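Local coordinates for reticulocyte binding protein (Streptococcus agalactiae COH1, PDB 3FAW) that is a cell-wall-anchored pullulanase and, as enzymes of that class do, probably hydrolyses the alpha-1,6 linkages of pullulan, glycogen and related alpha-glucans, at residues 123-126 with 127-131; 108-112 with 113-117. All blocks are in the same frame, centred on the assembly; numbering follows the deposited sequence.

Contact 2 is a beta hairpin in the N-terminal seven-stranded sheet, and contact 1 covers nearly all of the short helix 122-129 and its exit: strand 114-120 runs almost directly into that helix. The two do not touch; their centres lie 26 Å apart and their nearest atoms about 11 Å. Residues 108-117 form a surface contact in which only Ile109 is buried, whereas residues 123-131 are partly buried, with Phe124 and Lys125 enclosed. Backbone hydrogen bonds dominate both, but contact 1 adds a CH-pi contact and charged side chains directed at other parts of the chain, while contact 2 packs Ile109 against Val116 on one face and sets the amides of Asn108 and Asn115 together on the other.

Contact 1: 123-126 with 127-131; sequences EFKD and QLYAY
Leu128 lies over one face of the Phe124 ring, its CD1 4.0 Å from the ring centroid in a CH-pi contact displaced toward the rim. Phe124 CG stands anti to its own backbone N (chi1 -172°), which carries the ring toward Leu128, one turn on; Phe124 CE2 then meets Leu128 CD1 at 3.7 Å. This is the tight part, and the backbone bonds of the same turn are just as close: Leu128 N donates to Phe124 O at 3.0 Å, and Tyr129 N to Lys125 O at 2.7 Å. The looser side belongs to Gln127, an exposed residue with an extended chain. Its OE1 reaches the edge of the Phe124 ring only at 4.1 Å from CD1, the amide turned nearly perpendicular to the ring. Lys125 and Asp126 direct their charged ends to other parts of the chain, Lys125 to a salt bridge with Glu405 and Asp126 to Tyr408 and the backbone N of Ala432. Ala130 N still bonds to Asp126 O at 3.0 Å, although Ala130 has left helical angles. The i to i+4 bonds, with a leucine methyl set over the ring of the aromatic one turn before, are those of a short alpha-helix at its C-terminal end.

Contact 2: 108-112 with 113-117; sequences NISYN and GNNVT
Positive backbone torsions at Asn112 (phi 54°) and at Gly113 (phi 98°) reverse the chain and bring Tyr111 back opposite Asn114 in a type I' turn. Glycine suits the second corner, because a CB there would be jammed against Asn112 O. The turn is closed by two bonds between the same residues. Tyr111 N donates to Asn114 O at 3.1 Å, while the return bond from Asn114 N to Tyr111 O is longer, 3.2 Å, and comes from well above the carbonyl plane. Further along, Ile109 and Val116 form the second hydrogen-bonded pair: Ile109 N to Val116 O at 2.9 Å and Val116 N to Ile109 O at 3.0 Å.

The two faces differ. On one, Ile109 CB meets Val116 CG2 at 4.1 Å, and both residues rest on Leu40 and Ala43 of strand 40-47. Asn114 shares this face, its ND2 hydrogen-bonded to Leu40 O. Tyr111 points to it too, but its ring turns away from the hairpin to meet Phe55 edge-to-face. The other face carries Asn108, Ser110 and Asn115. Here the side chains of Asn108 and Asn115 cross with amide planes 21° apart, and Ser110 CB lies against the flat side of the Asn115 amide. Ser110 OG bonds instead to Lys71 O of the neighbouring strand 71-73.

The chemistry implies a two-faced hairpin: its aliphatic pair closes over strand 40-47, where the Asn114 amide is also tied down, while Asn108 and Asn115 meet on the opposite face. Its reversal rests on the left-handed backbone of Asn112 and the glycine at the second corner, and its shape is held chiefly by main-chain hydrogen bonds.

Contact 1: 123-126 with 127-131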
loop_
_atom_site.group_PDB
_atom_site.type_symbol
_atom_site.label_atom_id
_atom_site.label_comp_id
_atom_site.label_asym_id
_atom_site.label_seq_id
_atom_site.Cartn_x
_atom_site.Cartn_y
_atom_site.Cartn_z
ATOM N N GLU A 123 -4.480 -9.137 25.962
ATOM C CA GLU A 123 -4.079 -8.102 26.926
ATOM C C GLU A 123 -3.250 -8.690 28.074
ATOM O O GLU A 123 -2.265 -8.090 28.509
ATOM C CB GLU A 123 -5.297 -7.372 27.526
ATOM C CG GLU A 123 -6.115 -6.545 26.534
ATOM C CD GLU A 123 -7.284 -7.308 25.930
ATOM O OE1 GLU A 123 -7.250 -8.560 25.905
ATOM O OE2 GLU A 123 -8.237 -6.649 25.474
ATOM N N PHE A 124 -3.671 -9.853 28.565
ATOM C CA PHE A 124 -2.957 -10.565 29.628
ATOM C C PHE A 124 -1.641 -11.159 29.108
ATOM O O PHE A 124 -0.638 -11.169 29.828
ATOM C CB PHE A 124 -3.851 -11.665 30.221
ATOM C CG PHE A 124 -3.284 -12.333 31.459
ATOM C CD1 PHE A 124 -2.827 -11.580 32.531
ATOM C CD2 PHE A 124 -3.246 -13.720 31.557
ATOM C CE1 PHE A 124 -2.318 -12.196 33.675
ATOM C CE2 PHE A 124 -2.742 -14.343 32.694
ATOM C CZ PHE A 124 -2.276 -13.578 33.755
ATOM N N LYS A 125 -1.646 -11.646 27.863
ATOM C CA LYS A 125 -0.418 -12.122 27.209
ATOM C C LYS A 125 0.617 -10.996 27.072
ATOM O O LYS A 125 1.812 -11.230 27.243
ATOM C CB LYS A 125 -0.718 -12.728 25.830
ATOM C CG LYS A 125 -1.395 -14.092 25.877
ATOM C CD LYS A 125 -1.428 -14.769 24.513
ATOM C CE LYS A 125 -1.947 -16.201 24.633
ATOM N NZ LYS A 125 -2.122 -16.887 23.328
ATOM N N ASP A 126 0.157 -9.783 26.761
ATOM C CA ASP A 126 1.038 -8.603 26.748
ATOM C C ASP A 126 1.545 -8.279 28.154
ATOM O O ASP A 126 2.724 -7.972 28.337
ATOM C CB ASP A 126 0.320 -7.368 26.191
ATOM C CG ASP A 126 0.167 -7.392 24.679
ATOM O OD1 ASP A 126 0.808 -8.225 24.003
ATOM O OD2 ASP A 126 -0.599 -6.546 24.165
ATOM N N GLN A 127 0.654 -8.332 29.143
ATOM C CA GLN A 127 1.047 -8.085 30.539
ATOM C C GLN A 127 2.183 -9.018 30.956
ATOM O O GLN A 127 3.145 -8.578 31.583
ATOM C CB GLN A 127 -0.143 -8.242 31.496
ATOM C CG GLN A 127 0.191 -7.939 32.974
ATOM C CD GLN A 127 -1.023 -7.978 33.900
ATOM O OE1 GLN A 127 -2.142 -7.660 33.496
ATOM N NE2 GLN A 127 -0.796 -8.359 35.156
ATOM N N LEU A 128 2.075 -10.293 30.588
ATOM C CA LEU A 128 3.050 -11.310 30.996
ATOM C C LEU A 128 4.275 -11.393 30.096
ATOM O O LEU A 128 5.391 -11.595 30.589
ATOM C CB LEU A 128 2.401 -12.697 31.045
ATOM C CG LEU A 128 1.243 -12.935 32.023
ATOM C CD1 LEU A 128 0.844 -14.413 31.971
ATOM C CD2 LEU A 128 1.606 -12.523 33.443
ATOM N N TYR A 129 4.070 -11.259 28.783
ATOM C CA TYR A 129 5.099 -11.639 27.805
ATOM C C TYR A 129 5.576 -10.539 26.857
ATOM O O TYR A 129 6.523 -10.766 26.108
ATOM C CB TYR A 129 4.612 -12.830 26.974
ATOM C CG TYR A 129 3.982 -13.931 27.798
ATOM C CD1 TYR A 129 4.673 -14.520 28.848
ATOM C CD2 TYR A 129 2.695 -14.387 27.521
ATOM C CE1 TYR A 129 4.098 -15.528 29.613
ATOM C CE2 TYR A 129 2.115 -15.391 28.272
ATOM C CZ TYR A 129 2.821 -15.958 29.318
ATOM O OH TYR A 129 2.250 -16.956 30.071
ATOM N N ALA A 130 4.945 -9.363 26.877
ATOM C CA ALA A 130 5.377 -8.261 26.013
ATOM C C ALA A 130 6.885 -8.065 26.159
ATOM O O ALA A 130 7.394 -7.938 27.271
ATOM C CB ALA A 130 4.631 -6.977 26.349
ATOM N N TYR A 131 7.588 -8.067 25.029
ATOM C CA TYR A 131 9.046 -8.095 25.004
ATOM C C TYR A 131 9.565 -6.931 24.179
ATOM O O TYR A 131 9.001 -6.612 23.136
ATOM C CB TYR A 131 9.510 -9.425 24.407
ATOM C CG TYR A 131 11.006 -9.661 24.418
ATOM C CD1 TYR A 131 11.704 -9.786 25.614
ATOM C CD2 TYR A 131 11.716 -9.798 23.226
ATOM C CE1 TYR A 131 13.078 -10.021 25.622
ATOM C CE2 TYR A 131 13.085 -10.033 23.220
ATOM C CZ TYR A 131 13.760 -10.144 24.419
ATOM O OH TYR A 131 15.114 -10.375 24.413
#

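Contact 2: 108-112 with 113-117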
loop_
_atom_site.group_PDB
_atom_site.type_symbol
_atom_site.label_atom_id
_atom_site.label_comp_id
_atom_site.label_asym_id
_atom_site.label_seq_id
_atom_site.Cartn_x
_atom_site.Cartn_y
_atom_site.Cartn_z
ATOM N N ASN A 108 -8.444 -24.886 35.262
ATOM C CA ASN A 108 -9.652 -25.593 34.850
ATOM C C ASN A 108 -10.857 -25.043 35.602
ATOM O O ASN A 108 -10.897 -25.072 36.833
ATOM C CB ASN A 108 -9.524 -27.095 35.113
ATOM C CG ASN A 108 -10.677 -27.891 34.516
ATOM O OD1 ASN A 108 -10.741 -28.094 33.302
ATOM N ND2 ASN A 108 -11.593 -28.346 35.369
ATOM N N ILE A 109 -11.832 -24.534 34.856
ATOM C CA ILE A 109 -13.088 -24.067 35.434
ATOM C C ILE A 109 -14.133 -25.150 35.195
ATOM O O ILE A 109 -14.244 -25.667 34.084
ATOM C CB ILE A 109 -13.557 -22.736 34.804
ATOM C CG1 ILE A 109 -12.388 -21.745 34.671
ATOM C CG2 ILE A 109 -14.677 -22.123 35.629
ATOM C CD1 ILE A 109 -11.629 -21.497 35.962
ATOM N N SER A 110 -14.886 -25.505 36.235
ATOM C CA SER A 110 -15.882 -26.572 36.125
ATOM C C SER A 110 -17.231 -26.190 36.724
ATOM O O SER A 110 -17.310 -25.465 37.716
ATOM C CB SER A 110 -15.373 -27.867 36.766
ATOM O OG SER A 110 -15.138 -27.707 38.153
ATOM N N TYR A 111 -18.284 -26.703 36.098
ATOM C CA TYR A 111 -19.657 -26.412 36.480
ATOM C C TYR A 111 -20.568 -27.473 35.867
ATOM O O TYR A 111 -20.665 -27.572 34.644
ATOM C CB TYR A 111 -20.061 -25.025 35.963
ATOM C CG TYR A 111 -21.328 -24.487 36.580
ATOM C CD1 TYR A 111 -21.281 -23.714 37.729
ATOM C CD2 TYR A 111 -22.574 -24.753 36.018
ATOM C CE1 TYR A 111 -22.431 -23.219 38.306
ATOM C CE2 TYR A 111 -23.740 -24.259 36.594
ATOM C CZ TYR A 111 -23.660 -23.490 37.740
ATOM O OH TYR A 111 -24.806 -22.995 38.322
ATOM N N ASN A 112 -21.212 -28.279 36.710
ATOM C CA ASN A 112 -22.220 -29.248 36.250
ATOM C C ASN A 112 -21.769 -30.221 35.148
ATOM O O ASN A 112 -22.552 -30.544 34.251
ATOM C CB ASN A 112 -23.465 -28.503 35.742
ATOM C CG ASN A 112 -24.406 -28.106 36.851
ATOM O OD1 ASN A 112 -24.189 -27.113 37.535
ATOM N ND2 ASN A 112 -25.483 -28.872 37.017
ATOM N N GLY A 113 -20.523 -30.685 35.195
ATOM C CA GLY A 113 -20.036 -31.645 34.195
ATOM C C GLY A 113 -19.229 -31.058 33.046
ATOM O O GLY A 113 -18.413 -31.765 32.449
ATOM N N ASN A 114 -19.462 -29.789 32.710
ATOM C CA ASN A 114 -18.594 -29.081 31.765
ATOM C C ASN A 114 -17.299 -28.677 32.453
ATOM O O ASN A 114 -17.326 -28.061 33.519
ATOM C CB ASN A 114 -19.270 -27.827 31.198
ATOM C CG ASN A 114 -20.298 -28.144 30.130
ATOM O OD1 ASN A 114 -20.845 -29.243 30.083
ATOM N ND2 ASN A 114 -20.571 -27.170 29.268
ATOM N N ASN A 115 -16.173 -29.040 31.844
ATOM C CA ASN A 115 -14.858 -28.587 32.279
ATOM C C ASN A 115 -14.182 -27.879 31.118
ATOM O O ASN A 115 -14.074 -28.446 30.033
ATOM C CB ASN A 115 -13.996 -29.767 32.728
ATOM C CG ASN A 115 -14.531 -30.444 33.976
ATOM O OD1 ASN A 115 -15.595 -31.067 33.957
ATOM N ND2 ASN A 115 -13.785 -30.335 35.069
ATOM N N VAL A 116 -13.745 -26.640 31.338
ATOM C CA VAL A 116 -13.039 -25.878 30.310
ATOM C C VAL A 116 -11.707 -25.341 30.840
ATOM O O VAL A 116 -11.589 -24.995 32.016
ATOM C CB VAL A 116 -13.901 -24.711 29.765
ATOM C CG1 VAL A 116 -15.272 -25.220 29.333
ATOM C CG2 VAL A 116 -14.040 -23.594 30.797
ATOM N N THR A 117 -10.707 -25.285 29.962
ATOM C CA THR A 117 -9.385 -24.766 30.313
ATOM C C THR A 117 -9.303 -23.284 29.946
ATOM O O THR A 117 -9.775 -22.874 28.884
ATOM C CB THR A 117 -8.267 -25.549 29.598
ATOM O OG1 THR A 117 -8.374 -26.941 29.926
ATOM C CG2 THR A 117 -6.888 -25.041 30.015
#